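Local coordinates for protein N2152 (Neocallimastix frontalis, PDB 5U22) that is a family 39 glycoside hydrolase of a rumen anaerobic fungus, probably cleaving rare arabinosyl linkages with polyspecific activity, at residues S186-N191 / R229-S234; D219-H224 / G266-Y271; S223-Y228 / I242-Y247. One frame throughout, in Å; residues are numbered along the deposited sequence.

Interaction 1: residues S186-N191 / R229-S234. With EDO (1,2-ethanediol), chain D.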
# COMPACT_ATOMS: atom_id res chain seq x y z
N SER A 186 -12.86 5.50 -6.31
CA SER A 186 -11.69 6.31 -6.69
C SER A 186 -11.26 7.24 -5.56
O SER A 186 -10.06 7.51 -5.39
CB SER A 186 -12.00 7.12 -7.93
OG SER A 186 -10.86 7.88 -8.28
N TRP A 187 -12.21 7.77 -4.81
CA TRP A 187 -11.89 8.58 -3.65
C TRP A 187 -12.91 8.30 -2.55
O TRP A 187 -14.04 7.90 -2.82
CB TRP A 187 -11.86 10.09 -3.98
CG TRP A 187 -13.20 10.65 -4.36
CD1 TRP A 187 -14.12 11.22 -3.52
CD2 TRP A 187 -13.76 10.69 -5.67
NE1 TRP A 187 -15.24 11.60 -4.24
CE2 TRP A 187 -15.03 11.30 -5.56
CE3 TRP A 187 -13.31 10.28 -6.93
CZ2 TRP A 187 -15.86 11.50 -6.67
CZ3 TRP A 187 -14.14 10.48 -8.03
CH2 TRP A 187 -15.40 11.08 -7.89
N TYR A 188 -12.48 8.51 -1.31
CA TYR A 188 -13.36 8.28 -0.18
C TYR A 188 -14.28 9.48 0.03
O TYR A 188 -13.84 10.64 -0.01
CB TYR A 188 -12.54 8.02 1.09
CG TYR A 188 -13.42 7.62 2.25
CD1 TYR A 188 -13.68 6.29 2.52
CD2 TYR A 188 -14.02 8.59 3.05
CE1 TYR A 188 -14.51 5.92 3.58
CE2 TYR A 188 -14.84 8.25 4.10
CZ TYR A 188 -15.09 6.91 4.36
OH TYR A 188 -15.91 6.58 5.41
N GLU A 189 -15.56 9.21 0.27
CA GLU A 189 -16.48 10.23 0.76
C GLU A 189 -17.50 9.53 1.66
O GLU A 189 -17.93 8.42 1.36
CB GLU A 189 -17.16 10.98 -0.40
CG GLU A 189 -17.91 12.22 0.02
CD GLU A 189 -19.32 11.90 0.50
OE1 GLU A 189 -19.97 11.04 -0.13
OE2 GLU A 189 -19.76 12.51 1.51
N GLU A 190 -17.86 10.18 2.77
CA GLU A 190 -18.57 9.46 3.82
C GLU A 190 -19.98 9.05 3.39
O GLU A 190 -20.41 7.92 3.68
CB GLU A 190 -18.62 10.30 5.09
CG GLU A 190 -19.31 9.63 6.24
CD GLU A 190 -19.11 10.38 7.52
OE1 GLU A 190 -18.00 10.29 8.10
OE2 GLU A 190 -20.04 11.10 7.93
N ASN A 191 -20.72 9.95 2.74
CA ASN A 191 -22.08 9.61 2.30
C ASN A 191 -22.06 8.45 1.31
O ASN A 191 -22.90 7.54 1.38
CB ASN A 191 -22.75 10.82 1.66
CG ASN A 191 -23.38 11.76 2.68
OD1 ASN A 191 -23.27 11.56 3.88
ND2 ASN A 191 -24.03 12.80 2.19
N ARG A 229 -14.16 3.55 10.07
CA ARG A 229 -14.35 2.71 11.24
C ARG A 229 -15.51 3.19 12.10
O ARG A 229 -16.18 2.38 12.74
CB ARG A 229 -13.04 2.64 12.04
CG ARG A 229 -11.90 2.00 11.22
CD ARG A 229 -11.42 0.72 11.85
NE ARG A 229 -10.44 -0.02 11.05
CZ ARG A 229 -9.12 0.24 10.99
NH1 ARG A 229 -8.60 1.27 11.65
NH2 ARG A 229 -8.32 -0.53 10.25
N ASN A 230 -15.77 4.50 12.13
CA ASN A 230 -16.96 4.99 12.83
C ASN A 230 -18.24 4.55 12.12
O ASN A 230 -19.24 4.25 12.78
CB ASN A 230 -16.91 6.50 12.98
CG ASN A 230 -16.18 6.94 14.23
OD1 ASN A 230 -16.39 6.39 15.32
ND2 ASN A 230 -15.33 7.94 14.10
N LEU A 231 -18.23 4.51 10.79
CA LEU A 231 -19.39 4.00 10.06
C LEU A 231 -19.66 2.53 10.39
O LEU A 231 -20.81 2.13 10.61
CB LEU A 231 -19.21 4.16 8.55
CG LEU A 231 -19.43 5.53 7.91
CD1 LEU A 231 -19.21 5.43 6.39
CD2 LEU A 231 -20.82 6.08 8.23
N GLU A 232 -18.61 1.71 10.44
CA GLU A 232 -18.79 0.32 10.84
C GLU A 232 -19.45 0.22 12.21
O GLU A 232 -20.38 -0.58 12.41
CB GLU A 232 -17.45 -0.41 10.86
CG GLU A 232 -16.85 -0.71 9.50
CD GLU A 232 -15.57 -1.50 9.65
OE1 GLU A 232 -14.87 -1.27 10.66
OE2 GLU A 232 -15.30 -2.35 8.79
N LYS A 233 -19.01 1.05 13.15
CA LYS A 233 -19.60 0.98 14.49
C LYS A 233 -21.05 1.45 14.48
O LYS A 233 -21.93 0.78 15.04
CB LYS A 233 -18.76 1.81 15.47
CG LYS A 233 -17.60 1.03 16.05
CD LYS A 233 -16.92 1.80 17.15
CE LYS A 233 -15.91 2.79 16.58
N SER A 234 -21.32 2.60 13.86
CA SER A 234 -22.67 3.15 13.89
C SER A 234 -23.66 2.31 13.10
O SER A 234 -24.86 2.34 13.41
CB SER A 234 -22.66 4.59 13.37
OG SER A 234 -22.59 4.62 11.95
C1 EDO D . -15.07 11.66 5.26
O1 EDO D . -14.02 12.05 6.11
C2 EDO D . -15.02 12.55 4.04
O2 EDO D . -16.30 12.46 3.42
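Tyr188 and Leu231 approach from opposite directions, the phenol oxygen OH of Tyr188 resting 3.6 Å from the methyl CD1 of Leu231. The tyrosine holds CG anti to its backbone N (chi1 -174°), which carries the ring across to the flank of helix 221-235. There its hydroxyl is hydrogen-bonded to Ser227 OG, and the ring stacks on His224 of the same helix. A 1,2-ethanediol molecule, probably left from the crystallisation liquor, brings its C1 to one edge of the ring, in the ring plane and 3.6 Å from Tyr188 CE2.

Glu189 takes no part in the contact itself but starts the helix that follows. It is the N-cap residue, its side chain folding back so that OE2 accepts from Asn191 N at 3.0 Å. The N-H points at the oxygen fairly well, at 160°, but comes from above the carboxylate plane, 47° out of it. OE1 takes the N-H of Lys192, so both oxygens serve the first turn, and their negative charge would probably be favoured at this helix end.

In the TIM barrel, helix 190-202 follows strand 180-185 and helix 221-235 follows strand 209-212; the contact therefore joins two successive outer helices near the start of the first.

Glu190 gives its backbone N to O2 of the ethanediol, 2.8 Å away. Its CG passes Leu231 CD1 at 4.2 Å, while the backbone O of Glu190 stands 3.9 Å from that same methyl. The chain beyond CG is extended and takes the carboxylate on to Ser227, whose OG is hydrogen-bonded to Glu190 OE1 as well as to the tyrosine hydroxyl. Leu231 reaches further along helix 190-202, touching Met193, Lys194 and Leu197.

Interaction 2: residues D219-H224 / G266-Y271; sequences DGVSSH and GRFERY
Ser222 lies against the Tyr271 ring with both atoms of its side chain: CB and OG are each 3.6 Å from Tyr271 CE2. The backbone O of Ser222 stands over one face of the ring, 4.1 Å above its plane and displaced toward the rim. At the ring's edge, in its plane, is the carbonyl O of Arg267, one helical turn earlier.

Arg267 meets the same serine with its aliphatic part. Its chain is extended from CG to NE and passes Ser222 OG, which is 3.6 Å from Arg267 CG. The guanidinium group is thereby carried to a water that accepts from Ser222 N at 3.0 Å and, weakly, from Arg267 NH1. The arginine is also bound by Ser326 O and by Asp330.

Val221 and Phe268 cross at about a right angle. The methyl CG1 of Val221, placed anti to the backbone N (chi1 165°), comes to the edge of the phenyl ring near its plane, 4.1 Å from Phe268 CE1.

These residues join the N-terminal turn of helix 221-235 to the C-terminal end of helix 258-270, successive outer helices of the TIM barrel. Glu324, from the beta-sandwich part of the chain, reaches in between: its OE1 is hydrogen-bonded to Ser222 OG and its OE2 to Tyr271 OH. A leucine in place of Tyr271 would probably leave Glu324 OE2 and the guanidinium NH1 of Arg226 without their shared hydroxyl mate and open a gap beside Ser222.

No hydrogen bond passes between the two helix ends; van der Waals contacts, of which Val221 with Phe268 is purely apolar, a water and an outside carboxylate join them. Because Glu324 grips a residue from each helix end, the seam also ties barrel to sandwich; its charge is probably balanced by Arg270.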
# COMPACT_ATOMS: atom_id res chain seq x y z
N ASP A 219 -4.01 14.81 2.48
CA ASP A 219 -4.40 15.45 3.73
C ASP A 219 -5.49 14.68 4.47
O ASP A 219 -5.43 14.53 5.70
CB ASP A 219 -4.89 16.88 3.46
CG ASP A 219 -3.85 17.74 2.76
OD1 ASP A 219 -3.54 17.47 1.58
OD2 ASP A 219 -3.37 18.70 3.38
N GLY A 220 -6.50 14.19 3.75
CA GLY A 220 -7.67 13.58 4.35
C GLY A 220 -7.60 12.09 4.58
O GLY A 220 -8.56 11.50 5.08
N VAL A 221 -6.47 11.46 4.23
CA VAL A 221 -6.37 10.00 4.27
C VAL A 221 -6.68 9.46 5.66
O VAL A 221 -7.50 8.56 5.82
CB VAL A 221 -4.97 9.55 3.79
CG1 VAL A 221 -4.73 8.08 4.17
CG2 VAL A 221 -4.85 9.77 2.27
N SER A 222 -6.03 10.00 6.69
CA SER A 222 -6.27 9.48 8.04
C SER A 222 -7.71 9.70 8.48
O SER A 222 -8.30 8.84 9.15
CB SER A 222 -5.30 10.13 9.03
OG SER A 222 -3.97 9.74 8.69
N SER A 223 -8.30 10.85 8.11
CA SER A 223 -9.69 11.11 8.46
C SER A 223 -10.63 10.11 7.79
O SER A 223 -11.72 9.84 8.32
CB SER A 223 -10.08 12.53 8.08
OG SER A 223 -10.23 12.65 6.67
N HIS A 224 -10.24 9.56 6.64
CA HIS A 224 -11.06 8.56 5.97
C HIS A 224 -11.09 7.26 6.75
O HIS A 224 -12.14 6.63 6.88
CB HIS A 224 -10.53 8.32 4.55
CG HIS A 224 -10.53 9.56 3.70
ND1 HIS A 224 -9.70 9.71 2.61
CD2 HIS A 224 -11.25 10.70 3.80
CE1 HIS A 224 -9.90 10.90 2.07
NE2 HIS A 224 -10.84 11.52 2.77
N GLY A 266 3.50 5.54 6.92
CA GLY A 266 3.27 5.85 8.32
C GLY A 266 1.80 5.80 8.70
O GLY A 266 1.43 5.22 9.73
N ARG A 267 0.94 6.38 7.86
CA ARG A 267 -0.47 6.48 8.23
C ARG A 267 -1.19 5.15 8.05
O ARG A 267 -2.00 4.77 8.89
CB ARG A 267 -1.14 7.61 7.44
CG ARG A 267 -0.60 8.98 7.85
CD ARG A 267 -0.87 10.09 6.85
NE ARG A 267 0.06 11.21 7.06
CZ ARG A 267 -0.02 12.38 6.45
NH1 ARG A 267 -0.99 12.62 5.58
NH2 ARG A 267 0.89 13.32 6.71
N PHE A 268 -0.89 4.41 6.97
CA PHE A 268 -1.43 3.06 6.83
C PHE A 268 -1.06 2.19 8.03
O PHE A 268 -1.90 1.45 8.55
CB PHE A 268 -0.92 2.39 5.55
CG PHE A 268 -1.48 2.98 4.28
CD1 PHE A 268 -2.28 4.11 4.29
CD2 PHE A 268 -1.19 2.39 3.05
CE1 PHE A 268 -2.78 4.65 3.11
CE2 PHE A 268 -1.70 2.91 1.87
CZ PHE A 268 -2.49 4.06 1.91
N GLU A 269 0.20 2.26 8.47
CA GLU A 269 0.59 1.47 9.64
C GLU A 269 -0.12 1.97 10.89
O GLU A 269 -0.55 1.16 11.73
CB GLU A 269 2.10 1.52 9.82
CG GLU A 269 2.90 0.82 8.71
CD GLU A 269 2.87 -0.71 8.81
OE1 GLU A 269 2.34 -1.26 9.81
OE2 GLU A 269 3.37 -1.35 7.86
N ARG A 270 -0.27 3.28 11.03
CA ARG A 270 -0.92 3.84 12.22
C ARG A 270 -2.35 3.33 12.37
O ARG A 270 -2.81 3.08 13.49
CB ARG A 270 -0.89 5.36 12.15
CG ARG A 270 -1.57 6.07 13.32
CD ARG A 270 -1.20 7.57 13.31
NE ARG A 270 0.25 7.78 13.28
CZ ARG A 270 0.89 8.44 12.31
NH1 ARG A 270 0.22 8.98 11.29
NH2 ARG A 270 2.21 8.56 12.35
N TYR A 271 -3.05 3.15 11.26
CA TYR A 271 -4.45 2.73 11.29
C TYR A 271 -4.62 1.26 10.96
O TYR A 271 -5.75 0.80 10.76
CB TYR A 271 -5.27 3.62 10.35
CG TYR A 271 -5.45 5.00 10.94
CD1 TYR A 271 -6.47 5.26 11.84
CD2 TYR A 271 -4.55 6.03 10.65
CE1 TYR A 271 -6.63 6.52 12.40
CE2 TYR A 271 -4.70 7.28 11.22
CZ TYR A 271 -5.74 7.52 12.09
OH TYR A 271 -5.88 8.77 12.65
O HOH W 1 -3.88 11.99 6.28

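Interaction 3: residues S223-Y228 / I242-Y247; sequences SHFRSY and ITINEY
The Phe225 ring and Ile244 come from opposite directions, and the isoleucine meets the ring edge: Ile244 CG1 lies in the ring plane 3.8 Å from Phe225 CE1, and its terminal methyl CD1 is equally near that carbon. This contact between helix 223-228 and strand 242-245 is apolar throughout. Ile242 joins from the preceding outward-facing position of the strand, its CG2 4.3 Å from Phe225 CE1. Although the phenylalanine leaves the helix at an angle to the strand, CG stands beside the backbone N (chi1 -60°) and the ring end is brought over to the isoleucines. Tyr228 adds the second ring. Its side chain and that of Ile242 slide past each other in opposite directions, with Tyr228 CD2 4.1 Å from Ile242 CD1.

Polar bonds lie around this patch and do not cross it. The helix keeps its own backbone bonds, such as Tyr228 N to His224 O at 2.8 Å, and the strand is paired with its neighbours through Ile210, Ser275 and Met277. On the other side of the strand, Thr243 OG1 bonds to Ser275 OG and Asn245 ND2 to Glu143 OE2. Glu246, where the chain turns a corner, forms a salt bridge with Arg68 and a hydrogen bond to a bound buffer molecule, probably from the crystallisation liquor.

The two elements belong to the beta-alpha-beta unit of strand 209-212, helix 221-235 and strand 242-247, a repeat of the TIM barrel. Their segments run roughly antiparallel, with 145° between their directions and axes 11.8 Å apart, a spacing filled by the two rings and two isoleucines.

Across these two segments the helix meets the strand through apolar contacts, with no hydrogen bond between them, whereas polar and charged groups occupy the other side of the strand and its end.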
# COMPACT_ATOMS: atom_id res chain seq x y z
N SER A 223 -8.30 10.85 8.11
CA SER A 223 -9.69 11.11 8.46
C SER A 223 -10.63 10.11 7.79
O SER A 223 -11.72 9.84 8.32
CB SER A 223 -10.08 12.53 8.08
OG SER A 223 -10.23 12.65 6.67
N HIS A 224 -10.24 9.56 6.64
CA HIS A 224 -11.06 8.56 5.97
C HIS A 224 -11.09 7.26 6.75
O HIS A 224 -12.14 6.63 6.88
CB HIS A 224 -10.53 8.32 4.55
CG HIS A 224 -10.53 9.56 3.70
ND1 HIS A 224 -9.70 9.71 2.61
CD2 HIS A 224 -11.25 10.70 3.80
CE1 HIS A 224 -9.90 10.90 2.07
NE2 HIS A 224 -10.84 11.52 2.77
N PHE A 225 -9.94 6.84 7.29
CA PHE A 225 -9.92 5.65 8.14
C PHE A 225 -10.80 5.85 9.37
O PHE A 225 -11.55 4.95 9.75
CB PHE A 225 -8.48 5.32 8.56
CG PHE A 225 -7.56 5.03 7.41
CD1 PHE A 225 -7.99 4.30 6.31
CD2 PHE A 225 -6.26 5.54 7.41
CE1 PHE A 225 -7.15 4.05 5.25
CE2 PHE A 225 -5.42 5.30 6.37
CZ PHE A 225 -5.86 4.55 5.27
N ARG A 226 -10.71 7.03 10.00
CA ARG A 226 -11.54 7.29 11.18
C ARG A 226 -13.02 7.31 10.82
O ARG A 226 -13.86 6.76 11.55
CB ARG A 226 -11.12 8.60 11.84
CG ARG A 226 -9.65 8.57 12.33
CD ARG A 226 -9.32 9.77 13.22
NE ARG A 226 -9.50 11.06 12.54
CZ ARG A 226 -8.54 11.71 11.88
NH1 ARG A 226 -7.33 11.18 11.76
NH2 ARG A 226 -8.81 12.88 11.31
N SER A 227 -13.37 7.96 9.70
CA SER A 227 -14.75 7.96 9.23
C SER A 227 -15.23 6.55 8.97
O SER A 227 -16.31 6.15 9.43
CB SER A 227 -14.86 8.81 7.96
OG SER A 227 -16.13 8.60 7.33
N TYR A 228 -14.42 5.75 8.27
CA TYR A 228 -14.87 4.42 7.89
C TYR A 228 -15.10 3.55 9.13
O TYR A 228 -16.14 2.90 9.26
CB TYR A 228 -13.88 3.77 6.93
CG TYR A 228 -14.30 2.35 6.70
CD1 TYR A 228 -15.39 2.06 5.90
CD2 TYR A 228 -13.67 1.30 7.35
CE1 TYR A 228 -15.83 0.77 5.73
CE2 TYR A 228 -14.10 -0.00 7.19
CZ TYR A 228 -15.19 -0.25 6.38
OH TYR A 228 -15.64 -1.53 6.22
N ILE A 242 -8.95 -3.45 5.69
CA ILE A 242 -8.94 -2.35 4.73
C ILE A 242 -7.82 -2.56 3.73
O ILE A 242 -6.68 -2.81 4.11
CB ILE A 242 -8.75 -0.99 5.44
CG1 ILE A 242 -9.89 -0.74 6.43
CG2 ILE A 242 -8.63 0.13 4.41
CD1 ILE A 242 -9.64 0.47 7.31
N THR A 243 -8.14 -2.43 2.44
CA THR A 243 -7.12 -2.41 1.40
C THR A 243 -7.22 -1.10 0.62
O THR A 243 -8.25 -0.82 0.00
CB THR A 243 -7.22 -3.64 0.49
OG1 THR A 243 -6.16 -3.59 -0.46
CG2 THR A 243 -8.54 -3.75 -0.25
N ILE A 244 -6.17 -0.29 0.68
CA ILE A 244 -6.12 0.93 -0.11
C ILE A 244 -5.32 0.59 -1.35
O ILE A 244 -4.11 0.79 -1.39
CB ILE A 244 -5.48 2.10 0.68
CG1 ILE A 244 -6.23 2.32 1.99
CG2 ILE A 244 -5.49 3.40 -0.15
CD1 ILE A 244 -7.74 2.53 1.82
N ASN A 245 -5.98 0.03 -2.37
CA ASN A 245 -5.23 -0.69 -3.38
C ASN A 245 -4.84 0.17 -4.57
O ASN A 245 -4.38 -0.37 -5.58
CB ASN A 245 -5.97 -1.98 -3.82
CG ASN A 245 -7.38 -1.74 -4.34
OD1 ASN A 245 -7.73 -0.63 -4.74
ND2 ASN A 245 -8.18 -2.80 -4.35
N GLU A 246 -4.97 1.49 -4.44
CA GLU A 246 -4.21 2.46 -5.23
C GLU A 246 -3.93 3.66 -4.33
O GLU A 246 -4.86 4.21 -3.76
CB GLU A 246 -4.96 2.93 -6.48
CG GLU A 246 -5.23 1.80 -7.51
CD GLU A 246 -5.85 2.33 -8.78
OE1 GLU A 246 -5.55 3.49 -9.12
OE2 GLU A 246 -6.64 1.60 -9.43
N TYR A 247 -2.66 4.06 -4.21
CA TYR A 247 -2.36 5.27 -3.45
C TYR A 247 -1.21 6.05 -4.07
O TYR A 247 -0.24 5.47 -4.56
CB TYR A 247 -2.03 4.97 -1.97
CG TYR A 247 -0.74 4.22 -1.66
CD1 TYR A 247 -0.75 2.85 -1.43
CD2 TYR A 247 0.46 4.90 -1.50
CE1 TYR A 247 0.42 2.16 -1.10
CE2 TYR A 247 1.63 4.23 -1.18
CZ TYR A 247 1.60 2.87 -0.98
OH TYR A 247 2.76 2.20 -0.66

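All three contacts use helix 221-235, at successive points along it. All three are buried; interaction 3, against the barrel strand, has every touching residue buried and is wholly apolar. Interactions 1 and 2 tie the same helix to the preceding and following outer helices, and polar groups enter both: interaction 1 is the smallest, with one exposed residue and a bound diol, while interaction 2 buries the most surface and relies on a water and a carboxylate beside the sandwich. They also meet one another: Arg229 NH2 of interaction 1 binds Tyr271 O, and the ring of Phe268 packs on Ile244 and Tyr247.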